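Local coordinates for terminal oxygenase component of carbazole 1,9a-dioxygenase (Sphingomonas, PDB 3GKQ), which probably catalyses the dioxygenation of carbazole as a Rieske non-heme iron oxygenase, using electrons delivered by a ferredoxin, at residues A[295-300]-A[329-334]; A[19-24]-A[349-354]; A[137-140]-A[144-147]. One frame throughout, in Å; residues are numbered along the deposited sequence.

Contact 1: A[295-300]-A[329-334]. With FE2 (Fe (II) ion), chain G.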
loop_
_atom_site.group_PDB
_atom_site.type_symbol
_atom_site.label_atom_id
_atom_site.label_comp_id
_atom_site.label_asym_id
_atom_site.label_seq_id
_atom_site.Cartn_x
_atom_site.Cartn_y
_atom_site.Cartn_z
ATOM N N HIS A 295 2.165 -8.484 -15.839
ATOM C CA HIS A 295 1.895 -9.270 -17.028
ATOM C C HIS A 295 2.560 -10.625 -16.897
ATOM O O HIS A 295 3.512 -10.803 -16.127
ATOM C CB HIS A 295 2.338 -8.564 -18.327
ATOM C CG HIS A 295 3.820 -8.400 -18.486
ATOM N ND1 HIS A 295 4.517 -7.343 -17.939
ATOM C CD2 HIS A 295 4.723 -9.115 -19.201
ATOM C CE1 HIS A 295 5.782 -7.407 -18.317
ATOM N NE2 HIS A 295 5.933 -8.473 -19.085
ATOM N N LEU A 296 2.023 -11.591 -17.626
ATOM C CA LEU A 296 2.557 -12.940 -17.626
ATOM C C LEU A 296 3.524 -12.997 -18.808
ATOM O O LEU A 296 3.116 -12.878 -19.960
ATOM C CB LEU A 296 1.414 -13.944 -17.809
ATOM C CG LEU A 296 1.644 -15.452 -17.667
ATOM C CD1 LEU A 296 2.456 -15.957 -18.835
ATOM C CD2 LEU A 296 2.332 -15.750 -16.336
ATOM N N TYR A 297 4.808 -13.144 -18.508
ATOM C CA TYR A 297 5.833 -13.225 -19.542
ATOM C C TYR A 297 5.999 -14.700 -19.904
ATOM O O TYR A 297 6.545 -15.483 -19.130
ATOM C CB TYR A 297 7.140 -12.625 -19.011
ATOM C CG TYR A 297 8.343 -12.772 -19.918
ATOM C CD1 TYR A 297 8.230 -12.602 -21.298
ATOM C CD2 TYR A 297 9.607 -13.042 -19.387
ATOM C CE1 TYR A 297 9.343 -12.692 -22.131
ATOM C CE2 TYR A 297 10.735 -13.135 -20.211
ATOM C CZ TYR A 297 10.593 -12.956 -21.582
ATOM O OH TYR A 297 11.698 -13.019 -22.401
ATOM N N LEU A 298 5.493 -15.065 -21.079
ATOM C CA LEU A 298 5.530 -16.440 -21.578
ATOM C C LEU A 298 6.633 -16.568 -22.631
ATOM O O LEU A 298 6.606 -15.872 -23.645
ATOM C CB LEU A 298 4.183 -16.782 -22.218
ATOM C CG LEU A 298 3.521 -18.157 -22.071
ATOM C CD1 LEU A 298 2.825 -18.484 -23.385
ATOM C CD2 LEU A 298 4.525 -19.239 -21.729
ATOM N N GLN A 299 7.587 -17.460 -22.390
ATOM C CA GLN A 299 8.703 -17.674 -23.314
ATOM C C GLN A 299 8.618 -19.058 -23.939
ATOM O O GLN A 299 8.751 -20.056 -23.238
ATOM C CB GLN A 299 10.030 -17.573 -22.569
ATOM C CG GLN A 299 10.316 -16.232 -21.947
ATOM C CD GLN A 299 11.465 -16.300 -20.968
ATOM O OE1 GLN A 299 11.327 -16.841 -19.868
ATOM N NE2 GLN A 299 12.615 -15.762 -21.365
ATOM N N MET A 300 8.409 -19.117 -25.251
ATOM C CA MET A 300 8.316 -20.398 -25.942
ATOM C C MET A 300 9.465 -20.565 -26.930
ATOM O O MET A 300 9.848 -19.618 -27.621
ATOM C CB MET A 300 6.997 -20.514 -26.719
ATOM C CG MET A 300 5.737 -20.140 -25.942
ATOM S SD MET A 300 5.537 -21.028 -24.404
ATOM C CE MET A 300 5.143 -22.680 -25.013
ATOM N N GLY A 329 19.346 -16.880 -18.718
ATOM C CA GLY A 329 20.661 -16.304 -18.942
ATOM C C GLY A 329 20.710 -15.097 -19.856
ATOM O O GLY A 329 21.580 -14.235 -19.706
ATOM N N PHE A 330 19.784 -15.031 -20.805
ATOM C CA PHE A 330 19.732 -13.921 -21.744
ATOM C C PHE A 330 18.585 -12.946 -21.446
ATOM O O PHE A 330 18.794 -11.733 -21.403
ATOM C CB PHE A 330 19.576 -14.453 -23.169
ATOM C CG PHE A 330 19.676 -13.392 -24.231
ATOM C CD1 PHE A 330 20.916 -12.980 -24.707
ATOM C CD2 PHE A 330 18.527 -12.815 -24.768
ATOM C CE1 PHE A 330 21.015 -12.010 -25.704
ATOM C CE2 PHE A 330 18.611 -11.845 -25.762
ATOM C CZ PHE A 330 19.864 -11.442 -26.236
ATOM N N ASN A 331 17.380 -13.468 -21.239
ATOM C CA ASN A 331 16.228 -12.602 -20.991
ATOM C C ASN A 331 16.043 -12.023 -19.593
ATOM O O ASN A 331 15.284 -11.067 -19.429
ATOM C CB ASN A 331 14.937 -13.304 -21.424
ATOM C CG ASN A 331 14.856 -13.488 -22.928
ATOM O OD1 ASN A 331 14.786 -14.612 -23.423
ATOM N ND2 ASN A 331 14.877 -12.380 -23.664
ATOM N N ASP A 332 16.709 -12.574 -18.584
ATOM C CA ASP A 332 16.553 -12.024 -17.241
ATOM C C ASP A 332 16.866 -10.527 -17.235
ATOM O O ASP A 332 16.273 -9.768 -16.470
ATOM C CB ASP A 332 17.452 -12.747 -16.234
ATOM C CG ASP A 332 16.877 -14.084 -15.789
ATOM O OD1 ASP A 332 15.735 -14.414 -16.182
ATOM O OD2 ASP A 332 17.566 -14.805 -15.038
ATOM N N ASP A 333 17.784 -10.105 -18.103
ATOM C CA ASP A 333 18.162 -8.693 -18.191
ATOM C C ASP A 333 17.051 -7.810 -18.763
ATOM O O ASP A 333 17.033 -6.602 -18.522
ATOM C CB ASP A 333 19.426 -8.519 -19.046
ATOM C CG ASP A 333 20.683 -9.034 -18.352
ATOM O OD1 ASP A 333 20.866 -8.751 -17.151
ATOM O OD2 ASP A 333 21.495 -9.713 -19.011
ATOM N N ASP A 334 16.137 -8.402 -19.526
ATOM C CA ASP A 334 15.038 -7.638 -20.111
ATOM C C ASP A 334 14.044 -7.204 -19.019
ATOM O O ASP A 334 13.357 -6.190 -19.153
ATOM C CB ASP A 334 14.321 -8.464 -21.196
ATOM C CG ASP A 334 15.057 -8.450 -22.546
ATOM O OD1 ASP A 334 15.406 -7.357 -23.029
ATOM O OD2 ASP A 334 15.281 -9.526 -23.143
HETATM FE FE FE2 G . 15.909 -8.424 -24.927
HETATM O O HOH W 1 15.939 -9.570 -26.599
HETATM O O HOH W 2 13.607 -8.343 -25.479
#
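A buried polar contact, small in area, joins Tyr-297 and Gln-299 on segment 295-300 of strand 294-304 to Asn-331, near the start of the helix that carries the iron ligand Asp-334. The strand belongs to the large antiparallel sheet, and both residues reach across from it to the same amide. Tyr-297 brings its hydroxyl oxygen OH to 3.2 Å from Asn-331 CG, with ring and amide planes almost perpendicular; Asn-331 CB lies at the ring edge, near its plane. The hydroxyl itself is hydrogen-bonded to Glu-285. Gln-299 CG packs over one face of the tyrosine ring, and farther out Gln-299 NE2 gives Asn-331 OD1 a weak bond of 3.2 Å, bent to 126° at the hydrogen. Gln-299 NE2 also donates to Leu-327 O, while Gln-299 OE1 accepts from Gln-166 and Arg-168.

Asn-331 is a second-shell residue of the facial triad of Rieske oxygenases, two histidines and one carboxylate, here His-186, His-190 and Asp-334. Asp-334 grips the iron with both oxygens, OD1 and OD2 each 2.2 Å from FE, and two waters complete the set. Asn-331 ND2 donates to Asp-334 OD2 over 2.9 Å in a fairly straight bond (155°); the acceptor lies in the amide plane, and the donor comes nearly head-on to the C-O bond. Asn-331 CG stands anti to the carbonyl carbon (chi1 -68°), which carries the amide in between strand and carboxylate; with OD1 accepting from Gln-299 and Gln-283 and ND2 donating to Asp-334, it is unlikely to turn over. Asn-180 donates to Asp-334 OD1.

Contact 2: A[19-24]-A[349-354]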
loop_
_atom_site.group_PDB
_atom_site.type_symbol
_atom_site.label_atom_id
_atom_site.label_comp_id
_atom_site.label_asym_id
_atom_site.label_seq_id
_atom_site.Cartn_x
_atom_site.Cartn_y
_atom_site.Cartn_z
ATOM N N ALA A 19 -3.100 6.753 -30.034
ATOM C CA ALA A 19 -3.838 7.094 -28.823
ATOM C C ALA A 19 -4.526 5.868 -28.209
ATOM O O ALA A 19 -4.541 5.708 -26.993
ATOM C CB ALA A 19 -4.867 8.175 -29.127
ATOM N N PRO A 20 -5.112 4.988 -29.042
ATOM C CA PRO A 20 -5.776 3.803 -28.485
ATOM C C PRO A 20 -4.802 2.921 -27.694
ATOM O O PRO A 20 -5.149 2.370 -26.652
ATOM C CB PRO A 20 -6.320 3.095 -29.724
ATOM C CG PRO A 20 -6.592 4.232 -30.669
ATOM C CD PRO A 20 -5.353 5.089 -30.492
ATOM N N TYR A 21 -3.585 2.794 -28.210
ATOM C CA TYR A 21 -2.545 1.998 -27.566
ATOM C C TYR A 21 -2.256 2.597 -26.196
ATOM O O TYR A 21 -2.065 1.877 -25.216
ATOM C CB TYR A 21 -1.280 2.012 -28.431
ATOM C CG TYR A 21 -0.095 1.257 -27.874
ATOM C CD1 TYR A 21 -0.060 -0.137 -27.885
ATOM C CD2 TYR A 21 1.021 1.940 -27.389
ATOM C CE1 TYR A 21 1.058 -0.834 -27.434
ATOM C CE2 TYR A 21 2.146 1.254 -26.933
ATOM C CZ TYR A 21 2.161 -0.131 -26.963
ATOM O OH TYR A 21 3.284 -0.807 -26.552
ATOM N N ILE A 22 -2.228 3.924 -26.133
ATOM C CA ILE A 22 -1.985 4.616 -24.874
ATOM C C ILE A 22 -3.070 4.282 -23.847
ATOM O O ILE A 22 -2.789 4.184 -22.650
ATOM C CB ILE A 22 -1.937 6.145 -25.085
ATOM C CG1 ILE A 22 -0.662 6.514 -25.853
ATOM C CG2 ILE A 22 -1.977 6.869 -23.734
ATOM C CD1 ILE A 22 -0.567 7.976 -26.227
ATOM N N ASP A 23 -4.303 4.101 -24.313
ATOM C CA ASP A 23 -5.414 3.775 -23.416
ATOM C C ASP A 23 -5.519 2.290 -23.068
ATOM O O ASP A 23 -6.212 1.929 -22.114
ATOM C CB ASP A 23 -6.753 4.214 -24.021
ATOM C CG ASP A 23 -6.889 5.719 -24.118
ATOM O OD1 ASP A 23 -6.589 6.412 -23.119
ATOM O OD2 ASP A 23 -7.305 6.210 -25.188
ATOM N N ALA A 24 -4.836 1.440 -23.833
ATOM C CA ALA A 24 -4.898 -0.011 -23.632
ATOM C C ALA A 24 -4.060 -0.556 -22.480
ATOM O O ALA A 24 -3.298 -1.509 -22.650
ATOM C CB ALA A 24 -4.510 -0.719 -24.924
ATOM N N ARG A 349 2.508 9.812 -18.768
ATOM C CA ARG A 349 3.437 10.901 -19.070
ATOM C C ARG A 349 4.540 10.466 -20.034
ATOM O O ARG A 349 4.979 11.241 -20.890
ATOM C CB ARG A 349 4.074 11.432 -17.783
ATOM C CG ARG A 349 3.067 11.963 -16.759
ATOM C CD ARG A 349 3.772 12.661 -15.596
ATOM N NE ARG A 349 4.553 13.805 -16.061
ATOM C CZ ARG A 349 5.270 14.600 -15.271
ATOM N NH1 ARG A 349 5.312 14.379 -13.960
ATOM N NH2 ARG A 349 5.951 15.617 -15.792
ATOM N N GLY A 350 4.981 9.222 -19.894
ATOM C CA GLY A 350 6.040 8.712 -20.745
ATOM C C GLY A 350 5.792 8.804 -22.240
ATOM O O GLY A 350 6.704 9.130 -23.004
ATOM N N TRP A 351 4.566 8.522 -22.670
ATOM C CA TRP A 351 4.248 8.563 -24.095
ATOM C C TRP A 351 4.481 9.940 -24.705
ATOM O O TRP A 351 4.748 10.060 -25.904
ATOM C CB TRP A 351 2.795 8.136 -24.331
ATOM C CG TRP A 351 2.447 6.852 -23.654
ATOM C CD1 TRP A 351 1.637 6.693 -22.569
ATOM C CD2 TRP A 351 2.950 5.551 -23.972
ATOM N NE1 TRP A 351 1.605 5.375 -22.186
ATOM C CE2 TRP A 351 2.403 4.648 -23.032
ATOM C CE3 TRP A 351 3.813 5.054 -24.962
ATOM C CZ2 TRP A 351 2.689 3.281 -23.046
ATOM C CZ3 TRP A 351 4.099 3.688 -24.978
ATOM C CH2 TRP A 351 3.538 2.820 -24.027
ATOM N N ARG A 352 4.387 10.976 -23.880
ATOM C CA ARG A 352 4.580 12.344 -24.358
ATOM C C ARG A 352 5.999 12.863 -24.129
ATOM O O ARG A 352 6.512 13.647 -24.923
ATOM C CB ARG A 352 3.618 13.300 -23.646
ATOM C CG ARG A 352 2.329 12.661 -23.152
ATOM C CD ARG A 352 1.395 12.299 -24.287
ATOM N NE ARG A 352 0.195 11.628 -23.791
ATOM C CZ ARG A 352 -0.901 11.420 -24.514
ATOM N NH1 ARG A 352 -0.956 11.833 -25.774
ATOM N NH2 ARG A 352 -1.942 10.800 -23.976
ATOM N N GLU A 353 6.625 12.431 -23.040
ATOM C CA GLU A 353 7.959 12.915 -22.689
ATOM C C GLU A 353 9.155 12.132 -23.216
ATOM O O GLU A 353 10.277 12.633 -23.187
ATOM C CB GLU A 353 8.080 13.032 -21.170
ATOM C CG GLU A 353 7.145 14.043 -20.549
ATOM C CD GLU A 353 7.313 14.120 -19.048
ATOM O OE1 GLU A 353 8.459 14.312 -18.586
ATOM O OE2 GLU A 353 6.303 13.990 -18.328
ATOM N N GLU A 354 8.931 10.906 -23.676
ATOM C CA GLU A 354 10.021 10.090 -24.204
ATOM C C GLU A 354 10.694 10.835 -25.359
ATOM O O GLU A 354 10.051 11.630 -26.045
ATOM C CB GLU A 354 9.475 8.748 -24.716
ATOM C CG GLU A 354 8.606 8.884 -25.978
ATOM C CD GLU A 354 7.853 7.607 -26.346
ATOM O OE1 GLU A 354 7.985 6.584 -25.643
ATOM O OE2 GLU A 354 7.119 7.633 -27.352
#
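Ile-22 and Tyr-21 of helix 19-23 meet the indole of Trp-351, on helix 349-353, from the same side, Ile-22 at the five-membered ring and Tyr-21 at the six-membered one. Ile-22 lies over the face: its CG1 is 4.0 Å from the centroid of the Trp-351 five-membered ring, a CH-pi contact, and its CG2 sits 3.8 Å from Trp-351 CD1. Tyr-21 approaches in an offset edge-to-face pair with planes 75° apart; Tyr-21 CE2 comes to 3.6 Å from Trp-351 CH2. Ile-22 has a second partner in Arg-352, whose bent chain carries its guanidinium back toward helix 19-23, so that Ile-22 CD1 rests over one face of it, 3.9 Å from Arg-352 CZ.

The two short helices run roughly antiparallel, their directions 146° apart and their axes 11.2 Å at closest approach, a spacing that large side chains bridge. A chi1 of -50° turns the Trp-351 ring toward helix 19-23, where Arg-175, Met-176 and Glu-179 of helix 174-181 and Arg-367 of helix 361-373 also touch it. Tyr-21 is placed by a hydrogen bond from its hydroxyl to Glu-179, and the backbone carbonyls of Tyr-21 and Ile-22 both receive Arg-175. An alanine in place of Trp-351 would probably open a gap between the helices, with Ile-22 robbed of the face it lies on and the Tyr-21 edge of its aromatic partner.

The contact thus ties an N-terminal helix to one late in the chain, away from the annotated sites of its own chain. Its chemistry is dispersion and CH-pi packing, bordered on its solvent side by the guanidinium of Arg-352; such packing has little directional preference, and the outside bonds to Glu-179 and Arg-175 are likely to orient helix 19-23.

Contact 3: A[137-140]-A[144-147]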
loop_
_atom_site.group_PDB
_atom_site.type_symbol
_atom_site.label_atom_id
_atom_site.label_comp_id
_atom_site.label_asym_id
_atom_site.label_seq_id
_atom_site.Cartn_x
_atom_site.Cartn_y
_atom_site.Cartn_z
ATOM N N PHE A 137 -5.060 -21.575 -24.527
ATOM C CA PHE A 137 -5.442 -20.220 -24.915
ATOM C C PHE A 137 -6.902 -19.948 -24.565
ATOM O O PHE A 137 -7.759 -20.823 -24.715
ATOM C CB PHE A 137 -5.289 -20.008 -26.423
ATOM C CG PHE A 137 -3.872 -20.038 -26.911
ATOM C CD1 PHE A 137 -3.207 -21.248 -27.093
ATOM C CD2 PHE A 137 -3.213 -18.854 -27.225
ATOM C CE1 PHE A 137 -1.904 -21.278 -27.587
ATOM C CE2 PHE A 137 -1.910 -18.869 -27.717
ATOM C CZ PHE A 137 -1.253 -20.086 -27.900
ATOM N N LEU A 138 -7.179 -18.732 -24.105
ATOM C CA LEU A 138 -8.540 -18.335 -23.779
ATOM C C LEU A 138 -8.907 -17.147 -24.658
ATOM O O LEU A 138 -8.058 -16.303 -24.951
ATOM C CB LEU A 138 -8.657 -17.905 -22.319
ATOM C CG LEU A 138 -8.296 -18.884 -21.205
ATOM C CD1 LEU A 138 -8.619 -18.235 -19.862
ATOM C CD2 LEU A 138 -9.068 -20.186 -21.376
ATOM N N PHE A 139 -10.160 -17.085 -25.094
ATOM C CA PHE A 139 -10.603 -15.949 -25.889
ATOM C C PHE A 139 -11.322 -15.009 -24.924
ATOM O O PHE A 139 -12.272 -15.409 -24.251
ATOM C CB PHE A 139 -11.569 -16.378 -26.994
ATOM C CG PHE A 139 -11.954 -15.257 -27.923
ATOM C CD1 PHE A 139 -11.071 -14.812 -28.900
ATOM C CD2 PHE A 139 -13.190 -14.624 -27.797
ATOM C CE1 PHE A 139 -11.404 -13.751 -29.741
ATOM C CE2 PHE A 139 -13.536 -13.561 -28.635
ATOM C CZ PHE A 139 -12.639 -13.123 -29.610
ATOM N N VAL A 140 -10.854 -13.769 -24.840
ATOM C CA VAL A 140 -11.463 -12.787 -23.957
ATOM C C VAL A 140 -12.167 -11.758 -24.823
ATOM O O VAL A 140 -11.521 -10.951 -25.490
ATOM C CB VAL A 140 -10.409 -12.070 -23.093
ATOM C CG1 VAL A 140 -11.091 -11.060 -22.169
ATOM C CG2 VAL A 140 -9.620 -13.091 -22.283
ATOM N N GLU A 144 -17.876 -13.544 -31.541
ATOM C CA GLU A 144 -17.485 -14.892 -31.923
ATOM C C GLU A 144 -15.993 -14.914 -32.196
ATOM O O GLU A 144 -15.460 -14.024 -32.852
ATOM C CB GLU A 144 -18.247 -15.337 -33.175
ATOM C CG GLU A 144 -19.589 -15.983 -32.877
ATOM C CD GLU A 144 -19.437 -17.341 -32.215
ATOM O OE1 GLU A 144 -18.844 -18.247 -32.847
ATOM O OE2 GLU A 144 -19.906 -17.504 -31.065
ATOM N N PRO A 145 -15.296 -15.935 -31.683
ATOM C CA PRO A 145 -13.851 -16.068 -31.877
ATOM C C PRO A 145 -13.434 -16.303 -33.323
ATOM O O PRO A 145 -14.074 -17.064 -34.049
ATOM C CB PRO A 145 -13.491 -17.262 -30.994
ATOM C CG PRO A 145 -14.517 -17.206 -29.913
ATOM C CD PRO A 145 -15.778 -16.900 -30.681
ATOM N N HIS A 146 -12.364 -15.635 -33.737
ATOM C CA HIS A 146 -11.814 -15.817 -35.071
ATOM C C HIS A 146 -10.814 -16.952 -34.875
ATOM O O HIS A 146 -10.676 -17.459 -33.760
ATOM C CB HIS A 146 -11.091 -14.551 -35.533
ATOM C CG HIS A 146 -10.326 -13.865 -34.444
ATOM N ND1 HIS A 146 -10.907 -12.950 -33.591
ATOM C CD2 HIS A 146 -9.036 -13.985 -34.047
ATOM C CE1 HIS A 146 -10.007 -12.537 -32.715
ATOM N NE2 HIS A 146 -8.865 -13.150 -32.970
ATOM N N ASP A 147 -10.119 -17.350 -35.937
ATOM C CA ASP A 147 -9.138 -18.431 -35.838
ATOM C C ASP A 147 -7.986 -18.051 -34.916
ATOM O O ASP A 147 -7.517 -16.912 -34.941
ATOM C CB ASP A 147 -8.554 -18.770 -37.214
ATOM C CG ASP A 147 -9.574 -19.371 -38.155
ATOM O OD1 ASP A 147 -10.166 -20.414 -37.803
ATOM O OD2 ASP A 147 -9.778 -18.805 -39.252
#
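Phe-139 sits on extended strand 137-140 and faces Pro-145 in an irregular segment that returns alongside after only three intervening residues; their CA atoms, 6.8 Å apart, are the nearest pair between the two segments. Segment 144-147 forms neither helix nor strand, and the link to it is made by side chains. Pro-145 puts its CG over one face of the phenylalanine, toward the rim, 3.9 Å from the ring centroid and 24° off its normal, a CH-pi contact. The closest approach of this pair is Pro-145 CG to Phe-139 CD2, at 3.6 Å.

Strand 135-140 is the middle member of a three-stranded antiparallel sheet, between 31-35 and 129-132, and the loop folds back onto this sheet at an aromatic cluster. Trp-32, on the neighbouring strand 31-35, meets both Phe-139 and His-146 edge-to-face, and its NE1 donates to the carbonyl of His-146.

His-146 comes to Phe-139 from another side. The phenylalanine edge is directed at the imidazole face in an offset edge-to-face pair, planes 80° apart, with Phe-139 CE1 and His-146 CE1 separated by 3.5 Å. The histidine's CG lies between backbone N and carbonyl carbon (chi1 38°), the torsion that swings the ring back toward the strand, and the bond between His-146 NE2 and Asp-151 probably limits its rotation there.

In the fold
The three contacts are separate: their centres lie 23 to 27 Å apart, and none touches another. Contact 1 stands nearest the catalytic iron, since it contains the ligand Asp-334; the side chain of Asn-331 is about 5 Å from that of His-190 and about 6 Å from that of His-186. Contacts 1 and 3 come to about 6 Å between nearest atoms, and contacts 1 and 2 to about 10 Å. In sequence, contact 2 closes a long loop within which both others are nested, contact 3 ahead of contact 1. Helix 332-346, carrying Asp-334, is followed, after a two-residue break, by helix 349-353 of contact 2, a chain connection between the iron site and that outer packing.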